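Local coordinates for protein oxalate biosynthetic component 1 (PDB 5IKY) that makes oxalate under quorum-sensing control as a bifunctional enzyme, combining a serine hydrolase activity that uses an unusual oxyanion hole with an additional lyase activity, at residues V532-Q537 with E688-I693; Q537-L542 with R710-Y715; P563-Y568 with L684-Y689; T718-Y723 with R856-A861. All coordinates share one frame; numbering follows the deposited sequence.

Interaction 1. Residues V532-Q537 with E688-I693; sequences VALFRQ and EYLVGI
L534, F535 and Y689 all carry CG trans to the backbone N, with chi1 of -173° in L534 and 168° in Y689. L534 is thereby extended toward the segment 688-693, and the Y689 ring reaches out to meet it. I693 is turned the other way at chi1, -64°, so that its longer branch ends at F535. This is a buried helix-to-helix packing contact, in which helix 530-541 lies against the C-terminal part of helix 682-690 and the type I beta turn L690-I693. The segment 688-693 belongs to the cap-domain family region.

L534 and Y689 cross at about a right angle. L534 CD2 sits 3.6 Å from Y689 CE2, in the plane of the ring and at its edge. The same leucine meets L690 more loosely, with CG 4.3 Å from L690 CD2. F535 and L690 have the nearest backbones, with CA atoms 6.4 Å apart. I693 CD1 packs on F535 CB at 4.1 Å. Its CG1 lies over one face of the Y689 ring, offset toward the rim, so I693 touches both aromatic residues, F535 at CB and Y689 over a face.

The turn is closed by I693 N bonding to L690 O, at 3.2 Å. All the residues that touch are buried, and apolar packing carries the contact. Around it, L534 also touches I564 and T567 of helix 562-579, and F535 touches M719 of helix 715-734. L690 O comes to the edge of the F535 ring, near its plane, 3.5 Å from CD1.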
loop_
_atom_site.group_PDB
_atom_site.type_symbol
_atom_site.label_atom_id
_atom_site.label_comp_id
_atom_site.label_asym_id
_atom_site.label_seq_id
_atom_site.Cartn_x
_atom_site.Cartn_y
_atom_site.Cartn_z
ATOM N N VAL A 532 7.542 -9.117 12.732
ATOM C CA VAL A 532 8.084 -10.043 11.740
ATOM C C VAL A 532 9.188 -10.893 12.363
ATOM O O VAL A 532 9.277 -12.100 12.120
ATOM C CB VAL A 532 8.631 -9.292 10.499
ATOM C CG1 VAL A 532 9.557 -10.183 9.681
ATOM C CG2 VAL A 532 7.482 -8.791 9.640
ATOM N N ALA A 533 10.015 -10.256 13.186
ATOM C CA ALA A 533 11.102 -10.946 13.869
ATOM C C ALA A 533 10.566 -11.949 14.886
ATOM O O ALA A 533 11.125 -13.033 15.057
ATOM C CB ALA A 533 12.017 -9.945 14.549
ATOM N N LEU A 534 9.477 -11.584 15.555
ATOM C CA LEU A 534 8.892 -12.444 16.576
ATOM C C LEU A 534 8.299 -13.707 15.957
ATOM O O LEU A 534 8.437 -14.799 16.510
ATOM C CB LEU A 534 7.823 -11.690 17.368
ATOM C CG LEU A 534 7.264 -12.445 18.577
ATOM C CD1 LEU A 534 8.374 -12.758 19.566
ATOM C CD2 LEU A 534 6.160 -11.646 19.246
ATOM N N PHE A 535 7.650 -13.558 14.805
ATOM C CA PHE A 535 7.081 -14.703 14.100
ATOM C C PHE A 535 8.174 -15.655 13.615
ATOM O O PHE A 535 8.036 -16.876 13.719
ATOM C CB PHE A 535 6.225 -14.245 12.915
ATOM C CG PHE A 535 5.494 -15.368 12.232
ATOM C CD1 PHE A 535 4.274 -15.817 12.717
ATOM C CD2 PHE A 535 6.030 -15.982 11.111
ATOM C CE1 PHE A 535 3.604 -16.857 12.096
ATOM C CE2 PHE A 535 5.363 -17.023 10.486
ATOM C CZ PHE A 535 4.149 -17.459 10.978
ATOM N N ARG A 536 9.256 -15.097 13.081
ATOM C CA ARG A 536 10.386 -15.905 12.626
ATOM C C ARG A 536 11.079 -16.591 13.799
ATOM O O ARG A 536 11.707 -17.636 13.635
ATOM C CB ARG A 536 11.385 -15.047 11.853
ATOM C CG ARG A 536 10.924 -14.682 10.454
ATOM C CD ARG A 536 11.797 -13.600 9.862
ATOM N NE ARG A 536 11.466 -13.331 8.470
ATOM C CZ ARG A 536 11.896 -12.268 7.801
ATOM N NH1 ARG A 536 12.668 -11.378 8.408
ATOM N NH2 ARG A 536 11.550 -12.092 6.534
ATOM N N GLN A 537 10.958 -15.994 14.979
ATOM C CA GLN A 537 11.492 -16.585 16.196
ATOM C C GLN A 537 10.678 -17.823 16.585
ATOM O O GLN A 537 11.222 -18.799 17.109
ATOM C CB GLN A 537 11.498 -15.553 17.328
ATOM C CG GLN A 537 12.241 -15.992 18.572
ATOM C CD GLN A 537 12.184 -14.958 19.676
ATOM O OE1 GLN A 537 12.112 -13.756 19.416
ATOM N NE2 GLN A 537 12.209 -15.420 20.921
ATOM N N GLU A 688 -2.936 -16.596 19.450
ATOM C CA GLU A 688 -3.863 -15.829 18.624
ATOM C C GLU A 688 -3.168 -14.622 18.012
ATOM O O GLU A 688 -3.449 -14.241 16.878
ATOM C CB GLU A 688 -5.076 -15.378 19.443
ATOM C CG GLU A 688 -6.062 -16.489 19.773
ATOM C CD GLU A 688 -7.349 -15.963 20.382
ATOM O OE1 GLU A 688 -7.376 -14.785 20.795
ATOM O OE2 GLU A 688 -8.335 -16.729 20.443
ATOM N N TYR A 689 -2.258 -14.028 18.774
ATOM C CA TYR A 689 -1.471 -12.903 18.293
ATOM C C TYR A 689 -0.522 -13.337 17.180
ATOM O O TYR A 689 -0.449 -12.699 16.131
ATOM C CB TYR A 689 -0.690 -12.268 19.448
ATOM C CG TYR A 689 0.364 -11.273 19.015
ATOM C CD1 TYR A 689 0.006 -10.037 18.494
ATOM C CD2 TYR A 689 1.716 -11.565 19.141
ATOM C CE1 TYR A 689 0.966 -9.123 18.099
ATOM C CE2 TYR A 689 2.682 -10.657 18.751
ATOM C CZ TYR A 689 2.301 -9.438 18.232
ATOM O OH TYR A 689 3.259 -8.532 17.844
ATOM N N LEU A 690 0.192 -14.436 17.412
ATOM C CA LEU A 690 1.185 -14.929 16.461
ATOM C C LEU A 690 0.596 -15.236 15.085
ATOM O O LEU A 690 1.160 -14.842 14.066
ATOM C CB LEU A 690 1.874 -16.177 17.012
ATOM C CG LEU A 690 2.907 -15.946 18.116
ATOM C CD1 LEU A 690 3.413 -17.275 18.654
ATOM C CD2 LEU A 690 4.060 -15.099 17.600
ATOM N N VAL A 691 -0.538 -15.931 15.053
ATOM C CA VAL A 691 -1.154 -16.304 13.783
ATOM C C VAL A 691 -1.794 -15.103 13.090
ATOM O O VAL A 691 -2.259 -15.208 11.955
ATOM C CB VAL A 691 -2.221 -17.400 13.967
ATOM C CG1 VAL A 691 -1.576 -18.691 14.447
ATOM C CG2 VAL A 691 -3.301 -16.937 14.933
ATOM N N GLY A 692 -1.810 -13.964 13.776
ATOM C CA GLY A 692 -2.362 -12.743 13.218
ATOM C C GLY A 692 -1.307 -11.810 12.653
ATOM O O GLY A 692 -1.631 -10.804 12.022
ATOM N N ILE A 693 -0.037 -12.134 12.882
ATOM C CA ILE A 693 1.059 -11.325 12.354
ATOM C C ILE A 693 1.156 -11.379 10.819
ATOM O O ILE A 693 1.291 -10.332 10.181
ATOM C CB ILE A 693 2.414 -11.740 12.971
ATOM C CG1 ILE A 693 2.416 -11.464 14.475
ATOM C CG2 ILE A 693 3.568 -10.999 12.299
ATOM C CD1 ILE A 693 3.668 -11.944 15.175
#

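Interaction 2. Residues Q537-L542 with R710-Y715; sequences QAEAAL and RQSPRY
The E539 carboxylate and the R714 guanidinium have their planes 67° apart and do not pair: E539 OE1 is 6.5 Å from R714 NE. The two side chains meet instead through their aliphatic parts, E539 CG lying 3.7 Å from R714 CB. Another flat group, the Y715 ring, has R710 CA on one face, 3.8 Å above the plane and over its centre.

R714 is bent at chi2 and chi3, at -73° and -63°. This folds its chain back toward the end of helix 530-541. There NH2 lies 2.7 Å from L542 O, which approaches the guanidinium obliquely. The same NH2 is hydrogen-bonded to Y545 O, so the guanidinium sits beside the backbone that leaves the helix.

E539 is extended beyond CG, and its carboxylate reaches S712. The modelled approach there is too short to be reliable. Y715 N bonds to S712 O at 3.2 Å, within the type I beta turn S712-Y715. Y715 OH is hydrogen-bonded to A1002 O, in the C-terminal family region.

The arrangement joins two helix ends. Helix 530-541 ends at A541, with L542 the first residue beyond it, and R714 is the N-cap residue of helix 715-734 in the cap-domain region.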
loop_
_atom_site.group_PDB
_atom_site.type_symbol
_atom_site.label_atom_id
_atom_site.label_comp_id
_atom_site.label_asym_id
_atom_site.label_seq_id
_atom_site.Cartn_x
_atom_site.Cartn_y
_atom_site.Cartn_z
ATOM N N GLN A 537 10.958 -15.994 14.979
ATOM C CA GLN A 537 11.492 -16.585 16.196
ATOM C C GLN A 537 10.678 -17.823 16.585
ATOM O O GLN A 537 11.222 -18.799 17.109
ATOM C CB GLN A 537 11.498 -15.553 17.328
ATOM C CG GLN A 537 12.241 -15.992 18.572
ATOM C CD GLN A 537 12.184 -14.958 19.676
ATOM O OE1 GLN A 537 12.112 -13.756 19.416
ATOM N NE2 GLN A 537 12.209 -15.420 20.921
ATOM N N ALA A 538 9.373 -17.779 16.319
ATOM C CA ALA A 538 8.497 -18.923 16.569
ATOM C C ALA A 538 8.728 -19.991 15.527
ATOM O O ALA A 538 8.758 -21.183 15.835
ATOM C CB ALA A 538 7.036 -18.498 16.577
ATOM N N GLU A 539 8.889 -19.548 14.287
ATOM C CA GLU A 539 9.180 -20.440 13.181
ATOM C C GLU A 539 10.460 -21.219 13.462
ATOM O O GLU A 539 10.540 -22.420 13.197
ATOM C CB GLU A 539 9.297 -19.635 11.890
ATOM C CG GLU A 539 9.469 -20.454 10.638
ATOM C CD GLU A 539 9.336 -19.603 9.393
ATOM O OE1 GLU A 539 10.238 -19.666 8.532
ATOM O OE2 GLU A 539 8.328 -18.873 9.273
ATOM N N ALA A 540 11.446 -20.530 14.030
ATOM C CA ALA A 540 12.720 -21.150 14.380
ATOM C C ALA A 540 12.573 -22.125 15.546
ATOM O O ALA A 540 13.165 -23.202 15.539
ATOM C CB ALA A 540 13.752 -20.083 14.715
ATOM N N ALA A 541 11.784 -21.746 16.544
ATOM C CA ALA A 541 11.617 -22.569 17.740
ATOM C C ALA A 541 10.855 -23.864 17.459
ATOM O O ALA A 541 10.990 -24.841 18.194
ATOM C CB ALA A 541 10.914 -21.773 18.830
ATOM N N LEU A 542 10.055 -23.868 16.398
ATOM C CA LEU A 542 9.252 -25.036 16.048
ATOM C C LEU A 542 9.809 -25.758 14.824
ATOM O O LEU A 542 9.165 -26.653 14.278
ATOM C CB LEU A 542 7.801 -24.622 15.787
ATOM C CG LEU A 542 7.085 -23.836 16.887
ATOM C CD1 LEU A 542 5.707 -23.399 16.421
ATOM C CD2 LEU A 542 6.980 -24.668 18.159
ATOM N N ARG A 710 4.723 -15.408 4.134
ATOM C CA ARG A 710 4.107 -16.537 3.433
ATOM C C ARG A 710 5.106 -17.360 2.622
ATOM O O ARG A 710 4.887 -18.547 2.380
ATOM C CB ARG A 710 2.996 -16.051 2.495
ATOM C CG ARG A 710 2.036 -15.043 3.095
ATOM C CD ARG A 710 0.842 -14.809 2.171
ATOM N NE ARG A 710 1.252 -14.602 0.787
ATOM C CZ ARG A 710 0.682 -15.189 -0.260
ATOM N NH1 ARG A 710 -0.338 -16.022 -0.090
ATOM N NH2 ARG A 710 1.131 -14.937 -1.481
ATOM N N GLN A 711 6.196 -16.726 2.198
ATOM C CA GLN A 711 7.142 -17.356 1.281
ATOM C C GLN A 711 8.203 -18.183 2.000
ATOM O O GLN A 711 8.994 -18.878 1.362
ATOM C CB GLN A 711 7.813 -16.292 0.414
ATOM C CG GLN A 711 6.820 -15.451 -0.369
ATOM C CD GLN A 711 5.836 -16.299 -1.148
ATOM O OE1 GLN A 711 6.224 -17.240 -1.841
ATOM N NE2 GLN A 711 4.552 -15.974 -1.034
ATOM N N SER A 712 8.214 -18.102 3.325
ATOM C CA SER A 712 9.112 -18.913 4.140
ATOM C C SER A 712 8.876 -20.408 3.928
ATOM O O SER A 712 7.732 -20.846 3.796
ATOM C CB SER A 712 8.939 -18.571 5.619
ATOM O OG SER A 712 9.582 -19.536 6.429
ATOM N N PRO A 713 9.963 -21.194 3.897
ATOM C CA PRO A 713 9.890 -22.653 3.747
ATOM C C PRO A 713 9.078 -23.316 4.856
ATOM O O PRO A 713 8.330 -24.257 4.592
ATOM C CB PRO A 713 11.359 -23.091 3.822
ATOM C CG PRO A 713 12.139 -21.881 3.432
ATOM C CD PRO A 713 11.356 -20.714 3.958
ATOM N N ARG A 714 9.224 -22.818 6.079
ATOM C CA ARG A 714 8.557 -23.407 7.239
ATOM C C ARG A 714 7.249 -22.716 7.605
ATOM O O ARG A 714 6.711 -22.947 8.687
ATOM C CB ARG A 714 9.492 -23.380 8.453
ATOM C CG ARG A 714 10.577 -24.439 8.432
ATOM C CD ARG A 714 9.995 -25.812 8.711
ATOM N NE ARG A 714 9.406 -25.895 10.043
ATOM C CZ ARG A 714 8.844 -26.992 10.536
ATOM N NH1 ARG A 714 8.798 -28.096 9.805
ATOM N NH2 ARG A 714 8.329 -26.989 11.758
ATOM N N TYR A 715 6.736 -21.876 6.710
ATOM C CA TYR A 715 5.572 -21.053 7.032
ATOM C C TYR A 715 4.327 -21.874 7.360
ATOM O O TYR A 715 3.723 -21.694 8.418
ATOM C CB TYR A 715 5.251 -20.092 5.887
ATOM C CG TYR A 715 4.000 -19.284 6.142
ATOM C CD1 TYR A 715 4.009 -18.221 7.037
ATOM C CD2 TYR A 715 2.802 -19.597 5.508
ATOM C CE1 TYR A 715 2.864 -17.482 7.283
ATOM C CE2 TYR A 715 1.651 -18.866 5.749
ATOM C CZ TYR A 715 1.689 -17.808 6.637
ATOM O OH TYR A 715 0.549 -17.078 6.882
#

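Interaction 3. Residues P563-Y568 with L684-Y689; sequences PIVDTY and LRCLEY
I564 opens the contact, its CG2 lying 4.2 Å from C686 SG. V565 follows, and here the backbones are nearest, with CA atoms of V565 and C686 5.8 Å apart. The sulfur settles against V565, 3.6 Å from its CA and close to CG2. Chi1 of C686, 177°, turns SG toward this helix. T567 faces its own helix: its OG1 and N both bond to P563 O, from opposite faces of that carbonyl's plane.

Y568 carries most of the contact. Its ring lies over the backbone of C686, with C686 CA 3.9 Å from the ring centroid and 23° off the ring normal, a CH-pi contact. C686 SG is farther off and oblique to the ring, a Cys sulfur-aromatic contact. The Y689 ring meets Y568 obliquely, with planes 32° apart and Y568 CD1 3.5 Å from Y689 CD2. The phenol end passes R685, with OH 3.9 Å from CB. That hydroxyl bonds to E572 OE1, while R685 NH2 forms a salt bridge to E572 OE2. E572, one turn on in helix 562-579, thus holds both the Y568 hydroxyl and the R685 guanidinium.

The two helices of the cap-domain region, 562-579 and 682-690, cross nearly at right angles, their local axes 9.5 Å apart. I564 also packs on helix 530-541, and L687 packs on helix 715-734.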
loop_
_atom_site.group_PDB
_atom_site.type_symbol
_atom_site.label_atom_id
_atom_site.label_comp_id
_atom_site.label_asym_id
_atom_site.label_seq_id
_atom_site.Cartn_x
_atom_site.Cartn_y
_atom_site.Cartn_z
ATOM N N PRO A 563 9.725 -18.476 25.548
ATOM C CA PRO A 563 10.301 -17.122 25.561
ATOM C C PRO A 563 9.498 -16.120 24.737
ATOM O O PRO A 563 9.558 -14.917 24.986
ATOM C CB PRO A 563 11.697 -17.330 24.959
ATOM C CG PRO A 563 11.582 -18.567 24.150
ATOM C CD PRO A 563 10.630 -19.444 24.901
ATOM N N ILE A 564 8.751 -16.619 23.761
ATOM C CA ILE A 564 7.945 -15.764 22.898
ATOM C C ILE A 564 6.664 -15.320 23.592
ATOM O O ILE A 564 6.219 -14.179 23.435
ATOM C CB ILE A 564 7.616 -16.480 21.586
ATOM C CG1 ILE A 564 8.886 -16.595 20.754
ATOM C CG2 ILE A 564 6.510 -15.749 20.832
ATOM C CD1 ILE A 564 8.677 -17.241 19.461
ATOM N N VAL A 565 6.086 -16.225 24.373
ATOM C CA VAL A 565 4.942 -15.886 25.206
ATOM C C VAL A 565 5.307 -14.738 26.142
ATOM O O VAL A 565 4.527 -13.804 26.329
ATOM C CB VAL A 565 4.460 -17.099 26.019
ATOM C CG1 VAL A 565 3.349 -16.700 26.983
ATOM C CG2 VAL A 565 3.992 -18.202 25.082
ATOM N N ASP A 566 6.511 -14.801 26.705
ATOM C CA ASP A 566 6.977 -13.751 27.603
ATOM C C ASP A 566 7.107 -12.428 26.858
ATOM O O ASP A 566 6.730 -11.375 27.375
ATOM C CB ASP A 566 8.311 -14.133 28.244
ATOM C CG ASP A 566 8.665 -13.245 29.422
ATOM O OD1 ASP A 566 8.094 -13.451 30.514
ATOM O OD2 ASP A 566 9.509 -12.339 29.256
ATOM N N THR A 567 7.639 -12.491 25.640
ATOM C CA THR A 567 7.752 -11.310 24.791
ATOM C C THR A 567 6.379 -10.689 24.540
ATOM O O THR A 567 6.214 -9.471 24.623
ATOM C CB THR A 567 8.411 -11.643 23.438
ATOM O OG1 THR A 567 9.754 -12.094 23.653
ATOM C CG2 THR A 567 8.431 -10.418 22.538
ATOM N N TYR A 568 5.395 -11.534 24.248
ATOM C CA TYR A 568 4.036 -11.061 24.005
ATOM C C TYR A 568 3.411 -10.467 25.263
ATOM O O TYR A 568 2.714 -9.456 25.195
ATOM C CB TYR A 568 3.147 -12.191 23.480
ATOM C CG TYR A 568 1.681 -11.824 23.483
ATOM C CD1 TYR A 568 1.164 -10.960 22.527
ATOM C CD2 TYR A 568 0.817 -12.328 24.448
ATOM C CE1 TYR A 568 -0.171 -10.609 22.528
ATOM C CE2 TYR A 568 -0.523 -11.983 24.457
ATOM C CZ TYR A 568 -1.009 -11.123 23.493
ATOM O OH TYR A 568 -2.338 -10.772 23.487
ATOM N N LEU A 684 -2.719 -18.819 25.221
ATOM C CA LEU A 684 -3.725 -18.853 24.165
ATOM C C LEU A 684 -3.816 -17.500 23.465
ATOM O O LEU A 684 -3.940 -17.432 22.241
ATOM C CB LEU A 684 -5.089 -19.258 24.730
ATOM C CG LEU A 684 -6.283 -19.222 23.771
ATOM C CD1 LEU A 684 -5.975 -19.958 22.476
ATOM C CD2 LEU A 684 -7.506 -19.825 24.441
ATOM N N ARG A 685 -3.743 -16.425 24.242
ATOM C CA ARG A 685 -3.796 -15.082 23.677
ATOM C C ARG A 685 -2.552 -14.816 22.839
ATOM O O ARG A 685 -2.610 -14.099 21.837
ATOM C CB ARG A 685 -3.936 -14.029 24.780
ATOM C CG ARG A 685 -5.170 -14.210 25.658
ATOM C CD ARG A 685 -5.523 -12.933 26.414
ATOM N NE ARG A 685 -4.450 -12.501 27.306
ATOM C CZ ARG A 685 -4.326 -12.890 28.571
ATOM N NH1 ARG A 685 -5.208 -13.727 29.099
ATOM N NH2 ARG A 685 -3.314 -12.444 29.305
ATOM N N CYS A 686 -1.432 -15.405 23.248
ATOM C CA CYS A 686 -0.180 -15.259 22.513
ATOM C C CYS A 686 -0.267 -15.944 21.157
ATOM O O CYS A 686 0.140 -15.378 20.140
ATOM C CB CYS A 686 0.989 -15.832 23.312
ATOM S SG CYS A 686 2.575 -15.782 22.434
ATOM N N LEU A 687 -0.794 -17.166 21.154
ATOM C CA LEU A 687 -0.971 -17.930 19.924
ATOM C C LEU A 687 -1.855 -17.179 18.937
ATOM O O LEU A 687 -1.564 -17.130 17.741
ATOM C CB LEU A 687 -1.573 -19.304 20.223
ATOM C CG LEU A 687 -0.685 -20.300 20.971
ATOM C CD1 LEU A 687 -1.493 -21.514 21.395
ATOM C CD2 LEU A 687 0.494 -20.714 20.112
ATOM N N GLU A 688 -2.936 -16.596 19.450
ATOM C CA GLU A 688 -3.863 -15.829 18.624
ATOM C C GLU A 688 -3.168 -14.622 18.012
ATOM O O GLU A 688 -3.449 -14.241 16.878
ATOM C CB GLU A 688 -5.076 -15.378 19.443
ATOM C CG GLU A 688 -6.062 -16.489 19.773
ATOM C CD GLU A 688 -7.349 -15.963 20.382
ATOM O OE1 GLU A 688 -7.376 -14.785 20.795
ATOM O OE2 GLU A 688 -8.335 -16.729 20.443
ATOM N N TYR A 689 -2.258 -14.028 18.774
ATOM C CA TYR A 689 -1.471 -12.903 18.293
ATOM C C TYR A 689 -0.522 -13.337 17.180
ATOM O O TYR A 689 -0.449 -12.699 16.131
ATOM C CB TYR A 689 -0.690 -12.268 19.448
ATOM C CG TYR A 689 0.364 -11.273 19.015
ATOM C CD1 TYR A 689 0.006 -10.037 18.494
ATOM C CD2 TYR A 689 1.716 -11.565 19.141
ATOM C CE1 TYR A 689 0.966 -9.123 18.099
ATOM C CE2 TYR A 689 2.682 -10.657 18.751
ATOM C CZ TYR A 689 2.301 -9.438 18.232
ATOM O OH TYR A 689 3.259 -8.532 17.844
#

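Interaction 4. Residues T718-Y723 with R856-A861; sequences TMALLY and RFALNA
The local axes of helices 715-734 and 849-860 run roughly antiparallel, 151° between their directions and 8.0 Å apart at closest approach. A720 and F857 are the nearest pair, CA to CA 4.9 Å. A720 is small enough for this approach: its CB rests 3.7 Å from F857 CB, and also touches the backbone at A858.

M719 covers one face of the F857 ring. Its CB stands 3.5 Å from the ring centroid, almost straight above it. Bends at chi2 and chi3 curl the chain along the ring, so that CE returns to lie 3.7 Å from F857 CZ. SD stays higher above the same face, in a distant Met-aromatic contact. Y723 approaches the ring's rim. The two aromatic planes are only 11° apart, but neither ring covers the other, and Y723 CE2 meets F857 CE2 at 3.5 Å.

A720 O accepts a hydrogen bond from H854 ND1, about one turn before F857 on helix 849-860. M719 also touches F535 of helix 530-541.

This is a close antiparallel helix pair. It joins the cap-domain region to the C-terminal, alpha/beta-hydrolase region of this enzyme.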
loop_
_atom_site.group_PDB
_atom_site.type_symbol
_atom_site.label_atom_id
_atom_site.label_comp_id
_atom_site.label_asym_id
_atom_site.label_seq_id
_atom_site.Cartn_x
_atom_site.Cartn_y
_atom_site.Cartn_z
ATOM N N THR A 718 4.684 -24.066 10.470
ATOM C CA THR A 718 4.630 -23.229 11.661
ATOM C C THR A 718 3.188 -22.876 12.010
ATOM O O THR A 718 2.783 -22.953 13.170
ATOM C CB THR A 718 5.438 -21.930 11.482
ATOM O OG1 THR A 718 6.756 -22.243 11.018
ATOM C CG2 THR A 718 5.533 -21.177 12.797
ATOM N N MET A 719 2.414 -22.495 10.998
ATOM C CA MET A 719 1.018 -22.128 11.202
ATOM C C MET A 719 0.200 -23.344 11.632
ATOM O O MET A 719 -0.690 -23.237 12.475
ATOM C CB MET A 719 0.431 -21.509 9.930
ATOM C CG MET A 719 1.053 -20.170 9.549
ATOM S SD MET A 719 0.622 -18.833 10.683
ATOM C CE MET A 719 -0.999 -18.373 10.074
ATOM N N ALA A 720 0.518 -24.499 11.059
ATOM C CA ALA A 720 -0.160 -25.743 11.413
ATOM C C ALA A 720 0.070 -26.089 12.882
ATOM O O ALA A 720 -0.843 -26.536 13.575
ATOM C CB ALA A 720 0.314 -26.878 10.521
ATOM N N LEU A 721 1.296 -25.872 13.345
ATOM C CA LEU A 721 1.664 -26.160 14.726
ATOM C C LEU A 721 1.021 -25.174 15.693
ATOM O O LEU A 721 0.557 -25.560 16.767
ATOM C CB LEU A 721 3.185 -26.137 14.888
ATOM C CG LEU A 721 3.928 -27.303 14.235
ATOM C CD1 LEU A 721 5.429 -27.083 14.278
ATOM C CD2 LEU A 721 3.554 -28.597 14.929
ATOM N N LEU A 722 1.001 -23.903 15.309
ATOM C CA LEU A 722 0.407 -22.859 16.139
ATOM C C LEU A 722 -1.086 -23.093 16.345
ATOM O O LEU A 722 -1.590 -22.982 17.462
ATOM C CB LEU A 722 0.640 -21.482 15.518
ATOM C CG LEU A 722 2.076 -20.965 15.575
ATOM C CD1 LEU A 722 2.196 -19.622 14.868
ATOM C CD2 LEU A 722 2.535 -20.866 17.016
ATOM N N TYR A 723 -1.789 -23.415 15.265
ATOM C CA TYR A 723 -3.222 -23.686 15.351
ATOM C C TYR A 723 -3.498 -25.007 16.057
ATOM O O TYR A 723 -4.570 -25.199 16.626
ATOM C CB TYR A 723 -3.857 -23.687 13.961
ATOM C CG TYR A 723 -4.280 -22.310 13.503
ATOM C CD1 TYR A 723 -5.267 -21.610 14.186
ATOM C CD2 TYR A 723 -3.695 -21.710 12.395
ATOM C CE1 TYR A 723 -5.657 -20.350 13.783
ATOM C CE2 TYR A 723 -4.083 -20.448 11.981
ATOM C CZ TYR A 723 -5.067 -19.774 12.678
ATOM O OH TYR A 723 -5.462 -18.520 12.276
ATOM N N ARG A 856 -5.986 -27.339 7.198
ATOM C CA ARG A 856 -5.661 -26.500 6.053
ATOM C C ARG A 856 -4.150 -26.352 5.868
ATOM O O ARG A 856 -3.611 -26.656 4.804
ATOM C CB ARG A 856 -6.307 -25.124 6.225
ATOM C CG ARG A 856 -7.091 -24.626 5.029
ATOM C CD ARG A 856 -7.756 -23.292 5.345
ATOM N NE ARG A 856 -6.778 -22.275 5.730
ATOM C CZ ARG A 856 -7.095 -21.058 6.159
ATOM N NH1 ARG A 856 -8.366 -20.697 6.262
ATOM N NH2 ARG A 856 -6.140 -20.199 6.488
ATOM N N PHE A 857 -3.476 -25.885 6.915
ATOM C CA PHE A 857 -2.037 -25.638 6.860
ATOM C C PHE A 857 -1.222 -26.925 6.808
ATOM O O PHE A 857 -0.153 -26.964 6.201
ATOM C CB PHE A 857 -1.598 -24.797 8.059
ATOM C CG PHE A 857 -1.979 -23.348 7.954
ATOM C CD1 PHE A 857 -1.353 -22.521 7.037
ATOM C CD2 PHE A 857 -2.960 -22.811 8.774
ATOM C CE1 PHE A 857 -1.698 -21.189 6.937
ATOM C CE2 PHE A 857 -3.310 -21.478 8.677
ATOM C CZ PHE A 857 -2.678 -20.665 7.757
ATOM N N ALA A 858 -1.721 -27.975 7.451
ATOM C CA ALA A 858 -1.048 -29.267 7.423
ATOM C C ALA A 858 -1.074 -29.842 6.012
ATOM O O ALA A 858 -0.132 -30.509 5.585
ATOM C CB ALA A 858 -1.693 -30.230 8.407
ATOM N N LEU A 859 -2.160 -29.576 5.293
ATOM C CA LEU A 859 -2.286 -30.006 3.906
ATOM C C LEU A 859 -1.283 -29.257 3.040
ATOM O O LEU A 859 -0.679 -29.831 2.132
ATOM C CB LEU A 859 -3.708 -29.780 3.393
ATOM C CG LEU A 859 -4.018 -30.348 2.007
ATOM C CD1 LEU A 859 -3.873 -31.860 2.009
ATOM C CD2 LEU A 859 -5.409 -29.939 1.552
ATOM N N ASN A 860 -1.113 -27.970 3.328
ATOM C CA ASN A 860 -0.106 -27.151 2.660
ATOM C C ASN A 860 1.294 -27.736 2.796
ATOM O O ASN A 860 2.092 -27.685 1.859
ATOM C CB ASN A 860 -0.110 -25.729 3.226
ATOM C CG ASN A 860 -1.191 -24.855 2.623
ATOM O OD1 ASN A 860 -2.073 -25.330 1.909
ATOM N ND2 ASN A 860 -1.125 -23.562 2.913
ATOM N N ALA A 861 1.582 -28.290 3.972
ATOM C CA ALA A 861 2.920 -28.775 4.296
ATOM C C ALA A 861 3.125 -30.223 3.877
ATOM O O ALA A 861 4.149 -30.829 4.195
ATOM C CB ALA A 861 3.184 -28.620 5.786
#

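Helix 530-541 serves interactions 1 and 2, whose centres are 9 Å apart and which share Q537. Helix 682-690 serves interactions 1 and 3, also 9 Å apart, which share E688 and Y689. Helix 715-734 begins at the end of interaction 2 and carries the first segment of interaction 4, about 11 Å away between centres. Interactions 3 and 4 lie farthest apart, about 18 Å, yet L687 and L722 still touch. Along the chain, the segments of interactions 1 and 2 alternate. Both segments of interaction 3 fall between those of interaction 2, and interaction 4 comes last. Together they form a connected set of contacts, mostly between helices, joining the cap-domain region to helix 849-860 of the hydrolase region.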